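PDB 4W9R: esterase from Capnocytophaga ochracea, which is of uncharacterised function but probably hydrolyses ester bonds as a member of the alpha/beta-hydrolase superfamily. Local coordinates for residues 47-52 with 220-225. Numbering follows the deposited sequence.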
loop_
_atom_site.group_PDB
_atom_site.type_symbol
_atom_site.label_atom_id
_atom_site.label_comp_id
_atom_site.label_asym_id
_atom_site.label_seq_id
_atom_site.Cartn_x
_atom_site.Cartn_y
_atom_site.Cartn_z
HETATM N N MSE B 47 5.672 2.694 9.311
HETATM C CA MSE B 47 5.020 1.790 10.269
HETATM C C MSE B 47 3.567 1.471 9.930
HETATM O O MSE B 47 3.202 0.305 9.789
HETATM C CB MSE B 47 5.074 2.369 11.683
HETATM C CG MSE B 47 4.460 1.478 12.756
HETATM SE SE MSE B 47 5.516 -0.121 13.125
HETATM C CE MSE B 47 4.475 -0.862 14.598
ATOM N N GLU B 48 2.743 2.504 9.804
ATOM C CA GLU B 48 1.317 2.308 9.559
ATOM C C GLU B 48 1.010 1.627 8.216
ATOM O O GLU B 48 0.123 0.773 8.158
ATOM C CB GLU B 48 0.572 3.642 9.655
ATOM C CG GLU B 48 0.560 4.237 11.052
ATOM C CD GLU B 48 -0.341 5.449 11.160
ATOM O OE1 GLU B 48 -1.135 5.682 10.225
ATOM O OE2 GLU B 48 -0.256 6.169 12.177
ATOM N N PRO B 49 1.721 1.999 7.132
ATOM C CA PRO B 49 1.498 1.223 5.906
ATOM C C PRO B 49 1.869 -0.255 6.044
ATOM O O PRO B 49 1.154 -1.102 5.515
ATOM C CB PRO B 49 2.405 1.916 4.886
ATOM C CG PRO B 49 2.477 3.316 5.361
ATOM C CD PRO B 49 2.506 3.218 6.860
ATOM N N VAL B 50 2.960 -0.557 6.743
ATOM C CA VAL B 50 3.365 -1.945 6.953
ATOM C C VAL B 50 2.331 -2.699 7.788
ATOM O O VAL B 50 1.905 -3.795 7.422
ATOM C CB VAL B 50 4.744 -2.040 7.639
ATOM C CG1 VAL B 50 5.010 -3.465 8.116
ATOM C CG2 VAL B 50 5.842 -1.583 6.692
ATOM N N VAL B 51 1.925 -2.102 8.904
ATOM C CA VAL B 51 0.946 -2.722 9.790
ATOM C C VAL B 51 -0.389 -2.949 9.083
ATOM O O VAL B 51 -0.993 -4.012 9.212
ATOM C CB VAL B 51 0.716 -1.871 11.057
ATOM C CG1 VAL B 51 -0.434 -2.430 11.880
ATOM C CG2 VAL B 51 1.985 -1.814 11.889
ATOM N N SER B 52 -0.845 -1.960 8.323
ATOM C CA SER B 52 -2.128 -2.076 7.640
ATOM C C SER B 52 -2.096 -3.159 6.562
ATOM O O SER B 52 -3.095 -3.838 6.329
ATOM C CB SER B 52 -2.538 -0.738 7.023
ATOM O OG SER B 52 -1.676 -0.385 5.956
ATOM N N ALA B 220 6.341 4.492 -4.948
ATOM C CA ALA B 220 7.052 3.257 -5.253
ATOM C C ALA B 220 7.342 2.460 -3.987
ATOM O O ALA B 220 7.312 1.230 -4.001
ATOM C CB ALA B 220 8.342 3.557 -5.994
ATOM N N LYS B 221 7.621 3.165 -2.895
ATOM C CA LYS B 221 7.917 2.509 -1.627
ATOM C C LYS B 221 6.702 1.756 -1.096
ATOM O O LYS B 221 6.835 0.661 -0.552
ATOM C CB LYS B 221 8.405 3.525 -0.593
ATOM C CG LYS B 221 9.783 4.086 -0.897
ATOM C CD LYS B 221 10.384 4.794 0.306
ATOM C CE LYS B 221 9.682 6.108 0.593
ATOM N NZ LYS B 221 10.332 6.835 1.718
ATOM N N LEU B 222 5.519 2.343 -1.259
ATOM C CA LEU B 222 4.283 1.685 -0.847
ATOM C C LEU B 222 4.080 0.397 -1.628
ATOM O O LEU B 222 3.747 -0.641 -1.057
ATOM C CB LEU B 222 3.077 2.604 -1.044
ATOM C CG LEU B 222 2.940 3.809 -0.116
ATOM C CD1 LEU B 222 1.651 4.555 -0.414
ATOM C CD2 LEU B 222 2.997 3.390 1.347
ATOM N N GLN B 223 4.289 0.473 -2.938
ATOM C CA GLN B 223 4.137 -0.690 -3.800
ATOM C C GLN B 223 5.214 -1.726 -3.499
ATOM O O GLN B 223 5.001 -2.924 -3.681
ATOM C CB GLN B 223 4.188 -0.276 -5.271
ATOM C CG GLN B 223 3.083 0.688 -5.673
ATOM C CD GLN B 223 3.176 1.106 -7.126
ATOM O OE1 GLN B 223 3.105 0.272 -8.030
ATOM N NE2 GLN B 223 3.343 2.403 -7.358
ATOM N N GLY B 224 6.365 -1.255 -3.029
ATOM C CA GLY B 224 7.457 -2.136 -2.659
ATOM C C GLY B 224 7.098 -3.019 -1.482
ATOM O O GLY B 224 7.388 -4.216 -1.482
ATOM N N ILE B 225 6.463 -2.425 -0.476
ATOM C CA ILE B 225 6.010 -3.168 0.694
ATOM C C ILE B 225 4.982 -4.221 0.303
ATOM O O ILE B 225 5.052 -5.367 0.746
ATOM C CB ILE B 225 5.395 -2.236 1.753
ATOM C CG1 ILE B 225 6.412 -1.182 2.188
ATOM C CG2 ILE B 225 4.908 -3.032 2.954
ATOM C CD1 ILE B 225 5.860 -0.166 3.160
#
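Leu222 makes the first touch, laying one methyl against the pyrrolidine ring of Pro49. Its CD2 sits 3.9 Å from Pro49 CB and 4.0 Å from Pro49 CG, so a single branch covers the CB-CG side of the ring while the leucine side chain crosses the proline at a slant. The branched end of Leu222 comes nearer to helix 43-59 than the start of the side chain would suggest. Tyr56 of the second subunit packs on both Pro49 and Leu222, so this end of the contact also belongs to the dimer interface.

One turn further on, Ile225 points toward the partner helix and buries more surface here than any other residue of the two segments. Its CD1 reaches Val50 CG2 at 3.8 Å, and its CG2 stands 4.1 Å from that same valine methyl; the two side chains meet at about a right angle. CD1 also brushes Pro49 CB at 4.4 Å, which joins the two patches. Two torsions carry CD1 there: CG1 turns away from the carbonyl carbon (chi1 -58°), and CD1 continues the chain in extended form. Val50 and Ile225 also rest on the sheet, on Ile120 and Leu147 respectively.

No hydrogen bond links the segments; methyl and ring carbons make the whole contact. The buried area is modest, 150 Å², in keeping with the axes of segments 47-52 and 220-225, which come within 10.4 Å of each other. Over these segments the N-to-C directions differ by 32°, so the two run roughly parallel. Helices 43-59 and 217-232 pack side by side on one face of the mainly parallel central sheet, the layered alpha/beta architecture characteristic of the alpha/beta-hydrolase fold.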